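Local atomic coordinates of ftsY (Mycoplasma mycoides, PDB entry 1ZU4), a protein that is the signal recognition particle receptor FtsY, here as its NG domain, which joins a helical bundle to a P-loop NTPase fold of the SRP54 type. Residues Ile107-Gly112 and Ser226-Val231; Thr143-Ala148 and Asp198-Leu203; Asn173-Ser178 and Leu213-Lys218; Asn208-Leu213 and Ser251-Val256; Asp236-Gln241 and Met264-Lys269. All coordinates share one frame; numbering follows the deposited sequence.

Contact 1: Ile107-Gly112 and Ser226-Val231; sequences IFMLVG and SAPHEV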
# COMPACT_ATOMS: atom_id res chain seq x y z
N ILE A 107 2.26 9.66 14.75
CA ILE A 107 3.26 10.15 13.82
C ILE A 107 3.56 9.07 12.77
O ILE A 107 4.04 8.01 13.12
CB ILE A 107 4.56 10.60 14.55
CG1 ILE A 107 4.26 11.64 15.64
CG2 ILE A 107 5.51 11.16 13.54
CD1 ILE A 107 5.49 12.08 16.53
N PHE A 108 3.31 9.38 11.50
CA PHE A 108 3.54 8.43 10.42
C PHE A 108 4.55 9.01 9.45
O PHE A 108 4.40 10.18 9.03
CB PHE A 108 2.27 8.18 9.59
CG PHE A 108 1.14 7.58 10.34
CD1 PHE A 108 -0.11 7.56 9.75
CD2 PHE A 108 1.32 7.04 11.64
CE1 PHE A 108 -1.20 7.01 10.45
CE2 PHE A 108 0.25 6.49 12.33
CZ PHE A 108 -0.98 6.43 11.75
N MET A 109 5.54 8.23 9.07
CA MET A 109 6.40 8.65 7.95
C MET A 109 6.04 8.00 6.63
O MET A 109 5.69 6.86 6.61
CB MET A 109 7.85 8.31 8.24
CG MET A 109 8.34 8.80 9.56
SD MET A 109 10.06 8.38 9.66
CE MET A 109 10.58 9.67 10.82
N LEU A 110 6.15 8.70 5.53
CA LEU A 110 5.98 8.07 4.25
C LEU A 110 7.37 7.97 3.61
O LEU A 110 8.16 8.91 3.70
CB LEU A 110 5.04 8.83 3.38
CG LEU A 110 3.51 8.80 3.60
CD1 LEU A 110 2.92 7.79 2.73
CD2 LEU A 110 3.03 8.63 5.03
N VAL A 111 7.68 6.79 3.09
CA VAL A 111 9.02 6.53 2.52
C VAL A 111 8.90 5.83 1.18
O VAL A 111 7.82 5.39 0.80
CB VAL A 111 9.91 5.67 3.45
CG1 VAL A 111 10.15 6.35 4.79
CG2 VAL A 111 9.34 4.22 3.61
N GLY A 112 10.03 5.71 0.49
CA GLY A 112 10.11 5.06 -0.80
C GLY A 112 11.02 5.85 -1.73
O GLY A 112 11.43 6.99 -1.42
N SER A 226 7.19 5.76 21.33
CA SER A 226 6.92 4.69 20.36
C SER A 226 6.83 5.20 18.89
O SER A 226 6.59 4.42 17.95
CB SER A 226 5.63 3.95 20.78
OG SER A 226 4.55 4.87 20.99
N ALA A 227 7.04 6.50 18.68
CA ALA A 227 7.07 7.04 17.29
C ALA A 227 8.38 6.66 16.55
O ALA A 227 9.38 6.32 17.19
CB ALA A 227 6.87 8.54 17.31
N PRO A 228 8.35 6.59 15.19
CA PRO A 228 7.19 6.71 14.29
C PRO A 228 6.27 5.52 14.54
O PRO A 228 6.73 4.36 14.67
CB PRO A 228 7.79 6.67 12.87
CG PRO A 228 9.16 5.99 13.06
CD PRO A 228 9.61 6.28 14.47
N HIS A 229 5.00 5.81 14.66
CA HIS A 229 3.97 4.77 14.83
C HIS A 229 3.73 3.92 13.58
O HIS A 229 3.39 2.73 13.69
CB HIS A 229 2.68 5.45 15.29
CG HIS A 229 2.86 6.30 16.52
ND1 HIS A 229 3.28 5.79 17.73
CD2 HIS A 229 2.70 7.63 16.72
CE1 HIS A 229 3.36 6.77 18.62
NE2 HIS A 229 2.98 7.88 18.05
N GLU A 230 3.95 4.53 12.42
CA GLU A 230 4.03 3.81 11.15
C GLU A 230 5.11 4.44 10.28
O GLU A 230 5.35 5.65 10.34
CB GLU A 230 2.67 3.90 10.39
CG GLU A 230 1.45 3.24 11.18
CD GLU A 230 1.47 1.74 11.17
OE1 GLU A 230 2.21 1.11 10.36
OE2 GLU A 230 0.70 1.16 11.98
N VAL A 231 5.72 3.60 9.44
CA VAL A 231 6.67 4.00 8.42
C VAL A 231 6.12 3.33 7.16
O VAL A 231 6.20 2.10 6.99
CB VAL A 231 8.14 3.50 8.77
CG1 VAL A 231 9.15 3.90 7.69
CG2 VAL A 231 8.61 4.06 10.12

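Contact 2: Thr143-Ala148 and Asp198-Leu203; sequences TFRAGA and DTAGRL. Unlike the reference sequence in segment 143-148: R145 (reference Ser).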
# COMPACT_ATOMS: atom_id res chain seq x y z
N THR A 143 12.98 17.81 1.15
CA THR A 143 13.51 19.11 0.74
C THR A 143 14.42 18.99 -0.49
O THR A 143 14.99 19.98 -0.93
CB THR A 143 14.30 19.79 1.90
OG1 THR A 143 15.43 18.98 2.23
CG2 THR A 143 13.45 19.97 3.17
N PHE A 144 14.56 17.78 -1.06
CA PHE A 144 15.48 17.60 -2.20
C PHE A 144 15.12 18.45 -3.44
O PHE A 144 16.00 18.85 -4.23
CB PHE A 144 15.67 16.13 -2.63
CG PHE A 144 16.63 15.98 -3.78
CD1 PHE A 144 18.01 15.85 -3.54
CD2 PHE A 144 16.18 16.10 -5.11
CE1 PHE A 144 18.93 15.79 -4.61
CE2 PHE A 144 17.09 16.05 -6.19
CZ PHE A 144 18.47 15.89 -5.94
N ARG A 145 13.83 18.72 -3.60
CA ARG A 145 13.34 19.67 -4.58
C ARG A 145 12.09 20.25 -3.98
O ARG A 145 11.25 19.51 -3.43
CB ARG A 145 13.00 18.99 -5.91
CG ARG A 145 11.87 17.96 -5.82
CD ARG A 145 12.35 16.76 -5.07
NE ARG A 145 11.42 15.64 -5.13
CZ ARG A 145 11.67 14.45 -4.60
NH1 ARG A 145 12.82 14.22 -3.97
NH2 ARG A 145 10.76 13.49 -4.70
N ALA A 146 11.95 21.58 -4.06
CA ALA A 146 10.80 22.24 -3.45
C ALA A 146 9.54 21.89 -4.23
O ALA A 146 8.45 22.29 -3.83
CB ALA A 146 11.00 23.75 -3.35
N GLY A 147 9.70 21.15 -5.35
CA GLY A 147 8.58 20.59 -6.14
C GLY A 147 7.61 19.77 -5.30
O GLY A 147 6.38 19.92 -5.45
N ALA A 148 8.15 18.93 -4.42
CA ALA A 148 7.35 18.15 -3.46
C ALA A 148 6.64 19.08 -2.47
O ALA A 148 5.46 18.88 -2.13
CB ALA A 148 8.24 17.19 -2.74
N ASP A 198 6.81 13.61 5.17
CA ASP A 198 7.29 13.30 3.87
C ASP A 198 8.80 13.17 3.93
O ASP A 198 9.46 13.93 4.62
CB ASP A 198 6.91 14.43 2.91
CG ASP A 198 7.08 14.05 1.45
OD1 ASP A 198 6.87 14.97 0.62
OD2 ASP A 198 7.38 12.85 1.15
N THR A 199 9.34 12.22 3.19
CA THR A 199 10.79 12.01 3.14
C THR A 199 11.25 11.85 1.71
O THR A 199 10.48 11.44 0.81
CB THR A 199 11.21 10.72 3.99
OG1 THR A 199 10.63 9.53 3.41
CG2 THR A 199 10.73 10.83 5.40
N ALA A 200 12.52 12.16 1.47
CA ALA A 200 13.07 11.90 0.14
C ALA A 200 13.61 10.48 0.14
O ALA A 200 13.91 9.94 1.21
CB ALA A 200 14.19 12.92 -0.18
N GLY A 201 13.75 9.88 -1.03
CA GLY A 201 14.38 8.57 -1.11
C GLY A 201 15.09 8.26 -2.40
O GLY A 201 14.50 8.32 -3.48
N ARG A 202 16.36 7.90 -2.27
CA ARG A 202 17.16 7.32 -3.36
C ARG A 202 18.09 6.28 -2.74
O ARG A 202 18.80 6.60 -1.80
CB ARG A 202 18.07 8.37 -3.98
CG ARG A 202 17.46 9.46 -4.79
CD ARG A 202 18.63 10.15 -5.43
NE ARG A 202 18.32 11.44 -6.02
CZ ARG A 202 19.24 12.29 -6.47
NH1 ARG A 202 20.55 12.00 -6.37
NH2 ARG A 202 18.86 13.44 -7.01
N LEU A 203 18.11 5.05 -3.25
CA LEU A 203 19.11 4.06 -2.79
C LEU A 203 20.55 4.62 -2.79
O LEU A 203 21.31 4.35 -1.87
CB LEU A 203 19.05 2.79 -3.63
CG LEU A 203 17.74 1.97 -3.70
CD1 LEU A 203 17.33 1.35 -2.34
CD2 LEU A 203 16.63 2.79 -4.27

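Contact 3: Asn173-Ser178 and Leu213-Lys218; sequences NADPAS and LEKMNK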
# COMPACT_ATOMS: atom_id res chain seq x y z
N ASN A 173 17.18 23.70 -0.18
CA ASN A 173 17.75 22.37 0.11
C ASN A 173 18.08 22.15 1.61
O ASN A 173 19.17 21.67 1.96
CB ASN A 173 19.00 22.06 -0.78
CG ASN A 173 18.64 21.75 -2.25
OD1 ASN A 173 17.87 20.81 -2.56
ND2 ASN A 173 19.24 22.52 -3.17
N ALA A 174 17.14 22.52 2.49
CA ALA A 174 17.39 22.53 3.94
C ALA A 174 17.59 21.12 4.51
O ALA A 174 17.16 20.15 3.88
CB ALA A 174 16.23 23.27 4.67
N ASP A 175 18.22 20.98 5.68
CA ASP A 175 18.29 19.70 6.38
C ASP A 175 16.84 19.30 6.67
O ASP A 175 16.08 20.07 7.30
CB ASP A 175 19.08 19.81 7.68
CG ASP A 175 19.32 18.44 8.36
OD1 ASP A 175 18.60 17.49 8.07
OD2 ASP A 175 20.23 18.31 9.22
N PRO A 176 16.43 18.11 6.17
CA PRO A 176 15.12 17.53 6.44
C PRO A 176 14.73 17.50 7.92
O PRO A 176 13.55 17.75 8.24
CB PRO A 176 15.25 16.11 5.89
CG PRO A 176 16.27 16.23 4.74
CD PRO A 176 17.25 17.25 5.28
N ALA A 177 15.67 17.18 8.82
CA ALA A 177 15.35 17.14 10.24
C ALA A 177 14.93 18.48 10.75
O ALA A 177 14.24 18.53 11.74
CB ALA A 177 16.53 16.61 11.10
N SER A 178 15.36 19.58 10.12
CA SER A 178 14.97 20.88 10.70
C SER A 178 13.48 21.13 10.47
O SER A 178 12.82 21.70 11.32
CB SER A 178 15.83 22.02 10.18
OG SER A 178 15.60 22.22 8.79
N LEU A 213 16.83 9.85 8.64
CA LEU A 213 15.72 9.15 9.31
C LEU A 213 16.02 9.00 10.78
O LEU A 213 15.12 9.09 11.61
CB LEU A 213 15.50 7.76 8.70
CG LEU A 213 14.91 7.70 7.26
CD1 LEU A 213 14.78 6.28 6.80
CD2 LEU A 213 13.55 8.38 7.22
N GLU A 214 17.28 8.77 11.14
CA GLU A 214 17.61 8.60 12.53
C GLU A 214 17.55 9.98 13.25
O GLU A 214 17.00 10.09 14.37
CB GLU A 214 18.93 7.81 12.71
CG GLU A 214 19.42 7.71 14.13
CD GLU A 214 18.58 6.80 15.02
OE1 GLU A 214 17.82 5.97 14.47
OE2 GLU A 214 18.68 6.92 16.27
N LYS A 215 18.07 11.03 12.63
CA LYS A 215 17.84 12.38 13.19
C LYS A 215 16.37 12.64 13.46
O LYS A 215 15.99 13.12 14.54
CB LYS A 215 18.37 13.49 12.28
CG LYS A 215 19.80 13.73 12.39
CD LYS A 215 20.18 15.04 11.71
CE LYS A 215 20.78 14.80 10.34
NZ LYS A 215 21.75 15.90 9.99
N MET A 216 15.52 12.30 12.50
CA MET A 216 14.07 12.54 12.65
C MET A 216 13.50 11.75 13.84
O MET A 216 12.76 12.28 14.67
CB MET A 216 13.35 12.16 11.36
CG MET A 216 13.55 13.22 10.29
SD MET A 216 12.81 12.68 8.77
CE MET A 216 13.35 13.90 7.65
N ASN A 217 13.80 10.46 13.87
CA ASN A 217 13.46 9.57 14.94
C ASN A 217 13.84 10.13 16.31
O ASN A 217 13.04 10.12 17.24
CB ASN A 217 14.22 8.28 14.71
CG ASN A 217 13.57 7.39 13.68
OD1 ASN A 217 12.40 7.59 13.29
ND2 ASN A 217 14.31 6.35 13.25
N LYS A 218 15.07 10.62 16.41
CA LYS A 218 15.56 11.20 17.65
C LYS A 218 14.76 12.43 18.06
O LYS A 218 14.41 12.60 19.22
CB LYS A 218 17.07 11.50 17.53
CG LYS A 218 18.00 10.22 17.58
CD LYS A 218 17.57 9.33 18.80
CE LYS A 218 18.75 8.68 19.53
NZ LYS A 218 18.38 8.26 20.93

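Contact 4: Asn208-Leu213 and Ser251-Val256; sequences NLMAEL and SKVADV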
# COMPACT_ATOMS: atom_id res chain seq x y z
N ASN A 208 23.08 8.88 3.91
CA ASN A 208 22.46 10.11 4.38
C ASN A 208 20.99 9.93 4.65
O ASN A 208 20.41 10.60 5.52
CB ASN A 208 22.60 11.27 3.40
CG ASN A 208 22.02 12.56 3.96
OD1 ASN A 208 21.10 13.16 3.39
ND2 ASN A 208 22.53 12.97 5.13
N LEU A 209 20.36 9.08 3.85
CA LEU A 209 18.94 8.84 4.00
C LEU A 209 18.74 8.19 5.36
O LEU A 209 17.95 8.66 6.15
CB LEU A 209 18.43 7.94 2.88
CG LEU A 209 16.93 7.65 2.93
CD1 LEU A 209 16.19 8.97 2.85
CD2 LEU A 209 16.50 6.71 1.79
N MET A 210 19.46 7.12 5.64
CA MET A 210 19.41 6.52 7.01
C MET A 210 19.72 7.50 8.16
O MET A 210 19.00 7.50 9.18
CB MET A 210 20.29 5.30 7.09
CG MET A 210 19.78 4.27 6.15
SD MET A 210 20.74 2.76 6.11
CE MET A 210 20.14 1.87 7.55
N ALA A 211 20.77 8.32 7.98
CA ALA A 211 21.15 9.32 8.98
C ALA A 211 20.04 10.32 9.25
O ALA A 211 19.81 10.69 10.40
CB ALA A 211 22.48 10.09 8.59
N GLU A 212 19.40 10.77 8.18
CA GLU A 212 18.33 11.74 8.28
C GLU A 212 17.15 11.09 9.01
O GLU A 212 16.54 11.72 9.90
CB GLU A 212 17.93 12.24 6.87
CG GLU A 212 18.87 13.33 6.28
CD GLU A 212 19.00 14.58 7.18
OE1 GLU A 212 18.03 14.95 7.86
OE2 GLU A 212 20.07 15.20 7.23
N LEU A 213 16.83 9.85 8.64
CA LEU A 213 15.72 9.15 9.31
C LEU A 213 16.02 9.00 10.78
O LEU A 213 15.12 9.09 11.61
CB LEU A 213 15.50 7.76 8.70
CG LEU A 213 14.91 7.70 7.26
CD1 LEU A 213 14.78 6.28 6.80
CD2 LEU A 213 13.55 8.38 7.22
N SER A 251 13.15 -1.65 1.57
CA SER A 251 12.92 -2.14 2.92
C SER A 251 14.20 -2.34 3.74
O SER A 251 14.10 -2.62 4.92
CB SER A 251 12.03 -3.40 2.93
OG SER A 251 12.75 -4.57 2.62
N LYS A 252 15.40 -2.19 3.14
CA LYS A 252 16.68 -2.35 3.89
C LYS A 252 17.22 -1.01 4.43
O LYS A 252 18.17 -0.94 5.22
CB LYS A 252 17.78 -3.00 3.02
CG LYS A 252 17.39 -4.24 2.24
CD LYS A 252 16.68 -5.26 3.11
CE LYS A 252 16.41 -6.55 2.36
NZ LYS A 252 16.93 -7.75 3.10
N VAL A 253 16.60 0.06 3.98
CA VAL A 253 17.06 1.41 4.23
C VAL A 253 16.22 1.96 5.39
O VAL A 253 16.65 2.85 6.12
CB VAL A 253 16.88 2.27 2.92
CG1 VAL A 253 17.04 3.72 3.19
CG2 VAL A 253 17.84 1.80 1.82
N ALA A 254 15.00 1.43 5.53
CA ALA A 254 14.04 1.96 6.48
C ALA A 254 13.33 0.79 7.08
O ALA A 254 13.17 -0.26 6.44
CB ALA A 254 13.05 2.91 5.77
N ASP A 255 12.95 0.95 8.34
CA ASP A 255 12.21 -0.08 9.03
C ASP A 255 10.72 0.15 8.78
O ASP A 255 10.04 0.86 9.53
CB ASP A 255 12.58 -0.14 10.52
CG ASP A 255 14.05 -0.61 10.74
OD1 ASP A 255 14.44 -1.71 10.28
OD2 ASP A 255 14.81 0.11 11.41
N VAL A 256 10.24 -0.47 7.71
CA VAL A 256 8.94 -0.21 7.10
C VAL A 256 7.94 -1.01 7.90
O VAL A 256 8.22 -2.18 8.20
CB VAL A 256 8.94 -0.68 5.60
CG1 VAL A 256 7.50 -0.65 4.98
CG2 VAL A 256 9.97 0.14 4.72

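Contact 5: Asp236-Gln241 and Met264-Lys269; sequences DATTGQ and MDSTSK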
# COMPACT_ATOMS: atom_id res chain seq x y z
N ASP A 236 3.73 1.65 -6.25
CA ASP A 236 2.90 1.77 -7.48
C ASP A 236 2.52 0.44 -8.15
O ASP A 236 3.35 -0.21 -8.86
CB ASP A 236 3.68 2.65 -8.49
CG ASP A 236 2.86 3.06 -9.70
OD1 ASP A 236 1.83 2.43 -10.06
OD2 ASP A 236 3.27 4.05 -10.33
N ALA A 237 1.25 0.05 -8.00
CA ALA A 237 0.79 -1.24 -8.56
C ALA A 237 1.00 -1.38 -10.09
O ALA A 237 1.18 -2.52 -10.61
CB ALA A 237 -0.65 -1.52 -8.19
N THR A 238 0.96 -0.27 -10.82
CA THR A 238 1.16 -0.36 -12.27
C THR A 238 2.56 -0.85 -12.66
O THR A 238 2.79 -1.16 -13.83
CB THR A 238 0.84 0.96 -13.03
OG1 THR A 238 1.85 1.93 -12.76
CG2 THR A 238 -0.51 1.52 -12.58
N THR A 239 3.47 -0.94 -11.69
CA THR A 239 4.83 -1.41 -11.96
C THR A 239 4.96 -2.90 -11.79
O THR A 239 5.93 -3.48 -12.26
CB THR A 239 5.92 -0.70 -11.15
OG1 THR A 239 5.65 -0.80 -9.74
CG2 THR A 239 5.98 0.77 -11.57
N GLY A 240 3.96 -3.52 -11.19
CA GLY A 240 3.93 -4.97 -11.10
C GLY A 240 5.06 -5.52 -10.28
O GLY A 240 5.51 -4.89 -9.33
N GLN A 241 5.57 -6.67 -10.69
CA GLN A 241 6.67 -7.30 -10.00
C GLN A 241 7.95 -6.45 -9.95
O GLN A 241 8.74 -6.62 -9.03
CB GLN A 241 6.99 -8.64 -10.67
CG GLN A 241 5.83 -9.64 -10.72
CD GLN A 241 6.31 -10.99 -11.20
OE1 GLN A 241 7.31 -11.08 -11.94
NE2 GLN A 241 5.59 -12.06 -10.80
N MET A 264 -4.01 1.04 -8.13
CA MET A 264 -4.61 -0.25 -8.41
C MET A 264 -5.53 -0.19 -9.62
O MET A 264 -5.52 -1.08 -10.45
CB MET A 264 -5.37 -0.79 -7.20
CG MET A 264 -5.56 -2.32 -7.24
SD MET A 264 -4.07 -3.33 -7.56
CE MET A 264 -4.79 -4.72 -8.45
N ASP A 265 -6.33 0.88 -9.70
CA ASP A 265 -7.27 1.12 -10.81
C ASP A 265 -6.67 1.02 -12.22
O ASP A 265 -7.40 0.72 -13.19
CB ASP A 265 -7.98 2.48 -10.64
CG ASP A 265 -7.03 3.67 -10.72
OD1 ASP A 265 -5.96 3.63 -10.09
OD2 ASP A 265 -7.35 4.68 -11.39
N SER A 266 -5.37 1.27 -12.33
CA SER A 266 -4.66 1.36 -13.61
C SER A 266 -3.92 0.04 -13.90
O SER A 266 -3.29 -0.12 -14.96
CB SER A 266 -3.63 2.51 -13.56
OG SER A 266 -4.17 3.71 -13.01
N THR A 267 -4.04 -0.90 -12.96
CA THR A 267 -3.33 -2.16 -12.96
C THR A 267 -4.23 -3.30 -13.49
O THR A 267 -5.34 -3.50 -12.98
CB THR A 267 -2.87 -2.49 -11.51
OG1 THR A 267 -2.06 -1.41 -11.03
CG2 THR A 267 -2.13 -3.77 -11.43
N SER A 268 -3.72 -4.03 -14.48
CA SER A 268 -4.42 -5.18 -15.06
C SER A 268 -4.06 -6.53 -14.44
O SER A 268 -4.74 -7.50 -14.68
CB SER A 268 -4.22 -5.23 -16.58
OG SER A 268 -5.00 -4.21 -17.22
N LYS A 269 -3.01 -6.59 -13.62
CA LYS A 269 -2.59 -7.86 -13.04
C LYS A 269 -2.76 -7.92 -11.53
O LYS A 269 -1.89 -7.44 -10.77
CB LYS A 269 -1.12 -8.17 -13.39
CG LYS A 269 -0.86 -8.16 -14.92
CD LYS A 269 -1.95 -8.92 -15.71
CE LYS A 269 -1.57 -9.03 -17.18
NZ LYS A 269 -0.16 -9.51 -17.27

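Contact 1: Ile107-Gly112 and Ser226-Val231
F108 and E230 are partners in a parallel pairing of strands 106-111 and 230-236, neighbours in the middle of the P-loop NTPase sheet, the first leading into the apparent P-loop at G112. Their side chains leave the sheet on the same face, side by side. The backbone fixes this register: M109 N donates to E230 O at 2.9 Å, while one step earlier H229 N reaches I107 O at 2.9 Å through a bent N-H angle of 134°. Followed outward, F108 CB lies 4.1 Å from E230 O, and F108 CD2 comes to 3.6 Å from E230 CB. Farther out CE2 and CZ run beneath E230 CG, a CH-pi contact in which that methylene stands 4.0 Å from the F108 ring centroid and 27° off its normal. H229 CB meets the ring at its edge, in plane. Beyond CG the glutamate turns at chi2 (-75°), which swings its carboxylate away from the ring; K285 and S257 take OE1, and the backbone N of D99 takes OE2. On the other face of the sheet M109 CG rests 4.0 Å from P228 CB, after the cis A227-P228 peptide. V111 CG1 lies 3.9 Å from V231 CG1, and helix 206-221 covers M109 and P228. E230 therefore serves two chemistries, apolar through its methylenes and ionic at its tip. A buried carboxylate with a lysine, a hydroxyl and an amide around it is likely to remain charged, although the strand pairing itself rests on backbone bonds and hydrocarbon.

Contact 2: Thr143-Ala148 and Asp198-Leu203
R145 NH1 lies 4.2 Å from A200 CB across the contact and forms a salt bridge with OD1 of D142, an oxygen that also accepts a weak hydrogen bond from F144 N. The other terminal nitrogen, NH2, is paired with a bound sulfate ion that probably comes from the crystallisation liquor, so both ends of the guanidinium are engaged by anions. This arginine departs from the reference sequence, which has serine at the position. Its chain folds back at the base, chi1 63° and then chi2 -71°, which brings CD to the edge of the F144 ring, in its plane, and sets the F144 CB at the edge of the guanidinium. F144 in turn has CG anti to its own nitrogen, carrying the ring outward past A200, whose CB is 4.3 Å from F144 CB. The run D198-T199-A200-G201 matches the DxxG signature of P-loop proteins of this class, here following strand 194-198, and the facing segment leads into helix 146-156, the one after strand 136-140. D198 sits at the deep end, with its OD1 4.3 Å from A148 CB and its side chain also touching K118 and T119, residues of the apparent P-loop. T199 is anchored too: its OG1 bonds to L110 O and its carbonyl oxygen to K118 NZ. Toward solvent, R202 runs out extended in the direction of F144, though how closely the two approach is doubtful in the model, and R202 NH1 is bonded to Q204 OE1.

Contact 3: Asn173-Ser178 and Leu213-Lys218
D175 and K215 join two helices through a salt bridge, and the same aspartate is the N-cap of helix 176-189. Its two carboxylate oxygens divide the work. D175 OD2 accepts from K215 NZ at 3.0 Å, met on the syn side and 21° out of the carboxylate plane. D175 OD1 caps the helix, taking A177 N at 3.0 Å from well above that plane. The backbone oxygen is doubly satisfied as well. S178 OG donates to D175 O at 2.7 Å, in the carbonyl plane, and the backbone nitrogen of S178 is the second donor. E212, one turn before M216 on helix 206-221, complicates the balance: its OE1 lies close to D175 OD1, its OE2 makes a long, weak ion pair with K215, and A177 N sends OE1 a weak bond. Two carboxylates this near each other may share a proton, and the lysine and the helix N-terminus probably offset the repulsion between them. K215 reaches the aspartate by bending at chi3 (-101°), after K215 CB has passed 3.8 Å from A177 CB. M216 works on the apolar side of the same helix: extended beyond CG, M216 delivers its CE to within 3.4 Å of P176 CB, tighter than ordinary carbon-carbon contact.

Contact 4: Asn208-Leu213 and Ser251-Val256
Helix 206-221 of the P-loop NTPase fold sets L209, M210 and L213 against V253 and A254, in the turn between helix 241-250 and strand 258-262. V253 is the main target. Its CG1, anti to the backbone nitrogen at chi1 167°, meets L209 CD2 at only 3.3 Å, closer than usual for two carbons, and the two side chains cross at about a right angle. M210 comes from the adjoining position on the helix: M210 CG lies beside the V253 carbonyl oxygen, 3.4 Å from V253 O, and also reaches V253 CG1 at 4.1 Å. A bend at chi3 (81°) then turns its thioether end back across the turn, so that M210 CE stands 3.9 Å from V253 O and 4.1 Å from K252 O. One helical turn on from L209, L213 CD1 touches A254 CB at 3.9 Å. The contact is wholly of van der Waals type, buried around L209, V253 and A254 and open to solvent at M210 and K252. Just beyond, D255 is the centre of an inverse gamma turn that directs the chain toward strand 258-262. Packing of one connecting helix against the return from the next is what successive beta-alpha-beta crossovers produce in a parallel alpha/beta sheet.

Contact 5: Asp236-Gln241 and Met264-Lys269
A237 meets M264 in the apolar part of this contact, where two short 3-10 segments come together. M264 sets out away from A237, and bends at chi2 and chi3 bring its sulfur back, so that A237 CB sits 3.9 Å from M264 SD. T238 CG2 presses on S266 CB at 3.4 Å, a tight carbon pair at the exposed margin. The methyl of T267, its CG2, lies 3.6 Å from A237 O. Close approaches of the T267 hydroxyl form a second group, and they are not bonds. T267 OG1 comes to 3.2 Å from A237 CB. It stands equally near T238 N, but the angle is poor, and the hydroxyl is instead bonded to K263 O. Hydrogen bonds make the third group, and none joins the two segments directly; each loop is braced by its own. D236 OD1 takes T238 N at 2.9 Å, an Asx turn, and T238 OG1 meets D236 OD1 at 2.7 Å, both from the same face of the carboxylate plane. The hydroxyl can do this because chi1 of 72° places it between the backbone nitrogen and carbonyl carbon of T238. D236 O likewise holds two donors, T239 N and T239 OG1. In the second loop T267 N donates to M264 O at 2.9 Å. The run T262-K263-M264-D265, from the end of strand 258-262 into that loop, is consistent with the TKxD motif of this P-loop class. The loops follow neighbouring parallel strands, 230-236 and 258-262, and lead into helices 241-250 and 272-280; A237 is backbone-bonded to T262, while helix 12-27 reaches M264 through S14 and D265 through K13.

In the fold
Contact 1 is a buried contact between central strands, and the one in which backbone bonds pair the segments. Contacts 3 and 4 both use helix 206-221, though L213 touches only in contact 4: the first adds a charged pair at a helix start, the second is purely van der Waals. Contact 2 is partly exposed, with R145 paired to D142 and to a sulfate, and it packs on contact 4 where A200 O meets L209 CD1. M109 of contact 1 also packs on M216 and L213. Contact 5 is set apart, its centre about 24 Å from that of contact 1 on the opposite side of the chain's centre; it is buried like contact 1, yet its two segments meet by packing alone.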